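Local coordinates for protein minor fimbrium anchoring subunit Mfa2 (Porphyromonas gingivalis, PDB 5NFI) that anchors the minor fimbriae in the outer membrane by interacting with the fimbrial subunit Mfa1 and regulates fimbrial length, at residues S20-V25 against V48-A53; W113-P118 against T135-R140. All blocks are in the same frame, centred on the assembly; numbering follows the deposited sequence.

Interaction 1: residues S20-V25 against V48-A53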
loop_
_atom_site.group_PDB
_atom_site.type_symbol
_atom_site.label_atom_id
_atom_site.label_comp_id
_atom_site.label_asym_id
_atom_site.label_seq_id
_atom_site.Cartn_x
_atom_site.Cartn_y
_atom_site.Cartn_z
ATOM N N SER A 20 9.371 -8.167 13.375
ATOM C CA SER A 20 8.621 -9.336 12.945
ATOM C C SER A 20 9.192 -9.822 11.624
ATOM O O SER A 20 9.954 -9.107 10.977
ATOM C CB SER A 20 7.139 -9.001 12.799
ATOM O OG SER A 20 6.751 -8.042 13.765
ATOM N N TYR A 21 8.811 -11.028 11.216
ATOM C CA TYR A 21 9.335 -11.627 9.992
ATOM C C TYR A 21 8.224 -12.308 9.208
ATOM O O TYR A 21 8.237 -13.532 9.036
ATOM C CB TYR A 21 10.440 -12.631 10.324
ATOM C CG TYR A 21 11.597 -12.000 11.038
ATOM C CD1 TYR A 21 12.550 -11.275 10.335
ATOM C CD2 TYR A 21 11.733 -12.110 12.414
ATOM C CE1 TYR A 21 13.619 -10.688 10.987
ATOM C CE2 TYR A 21 12.799 -11.524 13.077
ATOM C CZ TYR A 21 13.740 -10.811 12.360
ATOM O OH TYR A 21 14.811 -10.226 13.003
ATOM N N PRO A 22 7.281 -11.508 8.693
ATOM C CA PRO A 22 5.975 -11.971 8.212
ATOM C C PRO A 22 6.062 -13.106 7.214
ATOM O O PRO A 22 6.774 -12.994 6.216
ATOM C CB PRO A 22 5.387 -10.726 7.547
ATOM C CG PRO A 22 6.139 -9.588 8.097
ATOM C CD PRO A 22 7.518 -10.098 8.340
ATOM N N ALA A 23 5.339 -14.187 7.482
ATOM C CA ALA A 23 5.223 -15.282 6.526
ATOM C C ALA A 23 4.564 -14.825 5.227
ATOM O O ALA A 23 4.739 -15.453 4.188
ATOM C CB ALA A 23 4.439 -16.418 7.132
ATOM N N GLU A 24 3.808 -13.727 5.308
ATOM C CA GLU A 24 3.042 -13.188 4.190
ATOM C C GLU A 24 3.917 -12.862 3.003
ATOM O O GLU A 24 3.436 -12.828 1.872
ATOM C CB GLU A 24 2.287 -11.920 4.613
ATOM C CG GLU A 24 0.998 -12.150 5.386
ATOM C CD GLU A 24 1.234 -12.671 6.792
ATOM O OE1 GLU A 24 2.406 -12.839 7.191
ATOM O OE2 GLU A 24 0.233 -12.895 7.510
ATOM N N VAL A 25 5.201 -12.600 3.259
ATOM C CA VAL A 25 6.127 -12.274 2.178
ATOM C C VAL A 25 6.659 -13.534 1.541
ATOM O O VAL A 25 7.445 -14.232 2.155
ATOM C CB VAL A 25 7.284 -11.421 2.677
ATOM C CG1 VAL A 25 8.237 -11.115 1.535
ATOM C CG2 VAL A 25 6.734 -10.132 3.300
ATOM N N VAL A 48 10.480 -17.210 -0.747
ATOM C CA VAL A 48 10.956 -16.454 0.395
ATOM C C VAL A 48 10.256 -16.869 1.685
ATOM O O VAL A 48 9.034 -16.964 1.753
ATOM C CB VAL A 48 10.769 -14.937 0.177
ATOM C CG1 VAL A 48 11.041 -14.166 1.459
ATOM C CG2 VAL A 48 11.673 -14.457 -0.940
ATOM N N GLN A 49 11.062 -17.140 2.698
ATOM C CA GLN A 49 10.597 -17.258 4.065
ATOM C C GLN A 49 11.455 -16.345 4.909
ATOM O O GLN A 49 12.555 -16.711 5.277
ATOM C CB GLN A 49 10.707 -18.685 4.576
ATOM C CG GLN A 49 9.535 -19.580 4.291
ATOM C CD GLN A 49 9.568 -20.796 5.199
ATOM O OE1 GLN A 49 10.633 -21.190 5.674
ATOM N NE2 GLN A 49 8.405 -21.382 5.464
ATOM N N LEU A 50 10.972 -15.146 5.186
ATOM C CA LEU A 50 11.708 -14.210 6.020
ATOM C C LEU A 50 12.069 -14.850 7.342
ATOM O O LEU A 50 11.290 -15.625 7.894
ATOM C CB LEU A 50 10.890 -12.953 6.273
ATOM C CG LEU A 50 10.461 -12.245 5.008
ATOM C CD1 LEU A 50 9.730 -10.964 5.364
ATOM C CD2 LEU A 50 11.684 -11.979 4.147
ATOM N N SER A 51 13.248 -14.521 7.852
ATOM C CA SER A 51 13.685 -15.065 9.121
ATOM C C SER A 51 14.724 -14.164 9.772
ATOM O O SER A 51 15.367 -13.362 9.099
ATOM C CB SER A 51 14.235 -16.466 8.923
ATOM O OG SER A 51 14.981 -16.853 10.048
ATOM N N ALA A 52 14.872 -14.299 11.087
ATOM C CA ALA A 52 15.735 -13.425 11.874
ATOM C C ALA A 52 17.180 -13.530 11.435
ATOM O O ALA A 52 17.936 -12.558 11.508
ATOM C CB ALA A 52 15.612 -13.751 13.356
ATOM N N ALA A 53 17.554 -14.713 10.962
ATOM C CA ALA A 53 18.933 -14.975 10.593
ATOM C C ALA A 53 19.081 -15.380 9.128
ATOM O O ALA A 53 20.078 -15.997 8.748
ATOM C CB ALA A 53 19.500 -16.042 11.485
#
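Tyr-21 turns its CG opposite the carbonyl carbon (chi1 -60°), which lays the ring along the backbone of Ser-51 and Ala-52. Leu-50 makes the same choice (chi1 -57°), and its extended second torsion carries CD1 in between Pro-22 and Val-25. The phenol ring is met over one face: Ala-52 CA sits 3.7 Å from the Tyr-21 ring centroid, 26° off its normal, a CH-pi contact displaced toward the rim, and Ala-52 CB lies 3.6 Å from Tyr-21 CE2. At the other end Leu-50 CD1 approaches Val-25 CB at 3.7 Å and Pro-22 CD at 3.8 Å, so this single methyl bridges both ends of the type I turn from Pro-22 to Val-25. Val-48 extends the apolar patch, its CG1 lying 4.1 Å from Val-25 CG1. Between the segments the contact is apolar and CH-pi; polar ties lead outward, Ser-51 O to Asn-8 ND2 and Glu-24 O to Asn-73 ND2. Phe-9 adds to the packing on Leu-50. The arrangement joins two loops, one following strand 3-10 and the other preceding strand 56-60, strands that pair antiparallel in a beta-rich fold of the transthyretin clan.

Interaction 2: residues W113-P118 against T135-R140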
loop_
_atom_site.group_PDB
_atom_site.type_symbol
_atom_site.label_atom_id
_atom_site.label_comp_id
_atom_site.label_asym_id
_atom_site.label_seq_id
_atom_site.Cartn_x
_atom_site.Cartn_y
_atom_site.Cartn_z
ATOM N N TRP A 113 4.543 -5.418 -0.151
ATOM C CA TRP A 113 5.481 -4.901 0.846
ATOM C C TRP A 113 6.621 -4.083 0.264
ATOM O O TRP A 113 7.122 -4.400 -0.808
ATOM C CB TRP A 113 6.076 -6.051 1.642
ATOM C CG TRP A 113 5.076 -6.913 2.324
ATOM C CD1 TRP A 113 4.288 -7.872 1.752
ATOM C CD2 TRP A 113 4.780 -6.927 3.722
ATOM N NE1 TRP A 113 3.509 -8.469 2.710
ATOM C CE2 TRP A 113 3.795 -7.909 3.929
ATOM C CE3 TRP A 113 5.242 -6.192 4.817
ATOM C CZ2 TRP A 113 3.270 -8.181 5.185
ATOM C CZ3 TRP A 113 4.728 -6.464 6.055
ATOM C CH2 TRP A 113 3.748 -7.449 6.233
ATOM N N TYR A 114 7.048 -3.047 0.982
ATOM C CA TYR A 114 8.209 -2.285 0.555
ATOM C C TYR A 114 9.254 -2.066 1.661
ATOM O O TYR A 114 8.925 -1.896 2.821
ATOM C CB TYR A 114 7.794 -0.928 -0.010
ATOM C CG TYR A 114 9.014 -0.137 -0.400
ATOM C CD1 TYR A 114 9.792 -0.522 -1.498
ATOM C CD2 TYR A 114 9.437 0.938 0.356
ATOM C CE1 TYR A 114 10.939 0.168 -1.844
ATOM C CE2 TYR A 114 10.579 1.631 0.019
ATOM C CZ TYR A 114 11.328 1.241 -1.077
ATOM O OH TYR A 114 12.458 1.941 -1.417
ATOM N N ALA A 115 10.526 -2.074 1.291
ATOM C CA ALA A 115 11.560 -1.673 2.234
ATOM C C ALA A 115 12.620 -0.806 1.561
ATOM O O ALA A 115 12.952 -1.008 0.386
ATOM C CB ALA A 115 12.206 -2.894 2.869
ATOM N N THR A 116 13.136 0.167 2.301
ATOM C CA THR A 116 14.362 0.840 1.900
ATOM C C THR A 116 15.415 0.474 2.924
ATOM O O THR A 116 15.190 0.607 4.123
ATOM C CB THR A 116 14.220 2.369 1.826
ATOM O OG1 THR A 116 13.199 2.726 0.875
ATOM C CG2 THR A 116 15.536 2.999 1.407
ATOM N N SER A 117 16.546 -0.029 2.453
ATOM C CA SER A 117 17.681 -0.268 3.330
ATOM C C SER A 117 18.391 1.055 3.628
ATOM O O SER A 117 18.155 2.066 2.955
ATOM C CB SER A 117 18.661 -1.248 2.691
ATOM O OG SER A 117 19.500 -0.564 1.776
ATOM N N PRO A 118 19.273 1.056 4.633
ATOM C CA PRO A 118 20.113 2.249 4.719
ATOM C C PRO A 118 21.103 2.285 3.562
ATOM O O PRO A 118 21.229 1.315 2.822
ATOM C CB PRO A 118 20.830 2.091 6.065
ATOM C CG PRO A 118 20.744 0.631 6.387
ATOM C CD PRO A 118 19.478 0.128 5.756
ATOM N N THR A 135 23.517 -5.701 5.617
ATOM C CA THR A 135 22.565 -4.688 6.024
ATOM C C THR A 135 21.214 -5.343 6.312
ATOM O O THR A 135 21.023 -6.525 6.036
ATOM C CB THR A 135 22.405 -3.598 4.951
ATOM O OG1 THR A 135 21.649 -2.499 5.478
ATOM C CG2 THR A 135 21.706 -4.151 3.719
ATOM N N ARG A 136 20.300 -4.569 6.896
ATOM C CA ARG A 136 18.930 -4.992 7.161
ATOM C C ARG A 136 17.977 -4.022 6.483
ATOM O O ARG A 136 18.321 -2.849 6.289
ATOM C CB ARG A 136 18.633 -5.031 8.663
ATOM C CG ARG A 136 19.482 -5.989 9.436
ATOM C CD ARG A 136 19.247 -5.909 10.940
ATOM N NE ARG A 136 17.960 -6.457 11.373
ATOM C CZ ARG A 136 17.017 -5.787 12.044
ATOM N NH1 ARG A 136 17.193 -4.512 12.381
ATOM N NH2 ARG A 136 15.897 -6.404 12.406
ATOM N N ALA A 137 16.778 -4.502 6.148
ATOM C CA ALA A 137 15.735 -3.654 5.569
ATOM C C ALA A 137 14.371 -3.930 6.201
ATOM O O ALA A 137 14.011 -5.081 6.421
ATOM C CB ALA A 137 15.669 -3.857 4.071
ATOM N N ASN A 138 13.613 -2.870 6.486
ATOM C CA ASN A 138 12.305 -2.995 7.137
ATOM C C ASN A 138 11.146 -2.976 6.134
ATOM O O ASN A 138 10.849 -1.949 5.513
ATOM C CB ASN A 138 12.119 -1.882 8.167
ATOM C CG ASN A 138 10.845 -2.046 9.010
ATOM O OD1 ASN A 138 9.971 -2.864 8.707
ATOM N ND2 ASN A 138 10.741 -1.255 10.070
ATOM N N LEU A 139 10.495 -4.122 5.983
ATOM C CA LEU A 139 9.381 -4.234 5.067
ATOM C C LEU A 139 8.141 -3.705 5.753
ATOM O O LEU A 139 7.753 -4.195 6.823
ATOM C CB LEU A 139 9.170 -5.680 4.620
ATOM C CG LEU A 139 10.245 -6.283 3.715
ATOM C CD1 LEU A 139 10.256 -7.789 3.856
ATOM C CD2 LEU A 139 9.996 -5.892 2.267
ATOM N N ARG A 140 7.555 -2.677 5.137
ATOM C CA ARG A 140 6.295 -2.098 5.538
ATOM C C ARG A 140 5.218 -2.541 4.565
ATOM O O ARG A 140 5.419 -2.498 3.347
ATOM C CB ARG A 140 6.393 -0.576 5.562
ATOM C CG ARG A 140 5.064 0.144 5.777
ATOM C CD ARG A 140 4.512 0.028 7.201
ATOM N NE ARG A 140 3.230 0.724 7.265
ATOM C CZ ARG A 140 2.091 0.179 7.690
ATOM N NH1 ARG A 140 2.068 -1.066 8.152
ATOM N NH2 ARG A 140 0.974 0.887 7.670
HETATM O O HOH W 1 12.392 0.917 5.027
#
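Trp-113 presents the edge of its indole to the 135-140 chain: the carbonyl carbon of Leu-139 lies in the ring plane, and Trp-113 CE3 stands 4.0 Å from Leu-139 CB. The setting is an antiparallel beta hairpin, strand 113-122 against strand 133-151, with the two short strand segments twisted to 139° between their directions. Tyr-114 and Arg-140 form a hydrogen-bonded pair of it. The bond from Tyr-114 N to Arg-140 O is 2.9 Å, that from Arg-140 N to Tyr-114 O is 2.8 Å, and both are nearly straight. Their side chains leave on the same face of the sheet. Arg-140 first extends, CG opposite its backbone N (chi1 172°), then bends at the second torsion and takes its guanidinium away from the hairpin to Asn-248 OD1 and Ile-247 O. Tyr-114 instead meets Trp-71 on the neighbouring strand 64-72.

On the opposite side of the hairpin from Tyr-114 and Arg-140, Ala-115, Ala-137 and Leu-139 form an apolar cluster. Ala-115 CB lies 3.8 Å from both Ala-137 CB and Leu-139 CD2, so the small methyl is flanked by a second methyl and a leucine branch. Farther along, the Pro-118 ring and the Thr-135 side chain slide past one another, pointing opposite ways, with Pro-118 CG 3.4 Å from Thr-135 OG1. Ser-117 OG donates forward to the carbonyl O of the next residue, Pro-118, and also accepts from Ile-68 N.

Between Thr-116 and Asn-138 the strands spread, and a water fills the place of a direct backbone bond. It accepts from Thr-116 N at 2.9 Å and donates to Asn-138 O at 3.3 Å.

Overall arrangement
Interaction 1 comes first along the chain and closes before interaction 2 opens; their centres lie about 12 Å apart, on the same side of the chain's centre. They are in direct touch. Leu-50 CD1 packs on Leu-139 CD1 at 3.6 Å, while Val-25, Pro-22 and Glu-24 all rest against the indole of Trp-113. The two loops thus lie against Trp-113 and Leu-139 of the 113-122/133-151 hairpin. Strand 3-10, which pairs in parallel with strand 133-151, leads into the loop holding 20-25. Apolar contacts therefore tie the two loops to the hairpin in this part of the anchor protein.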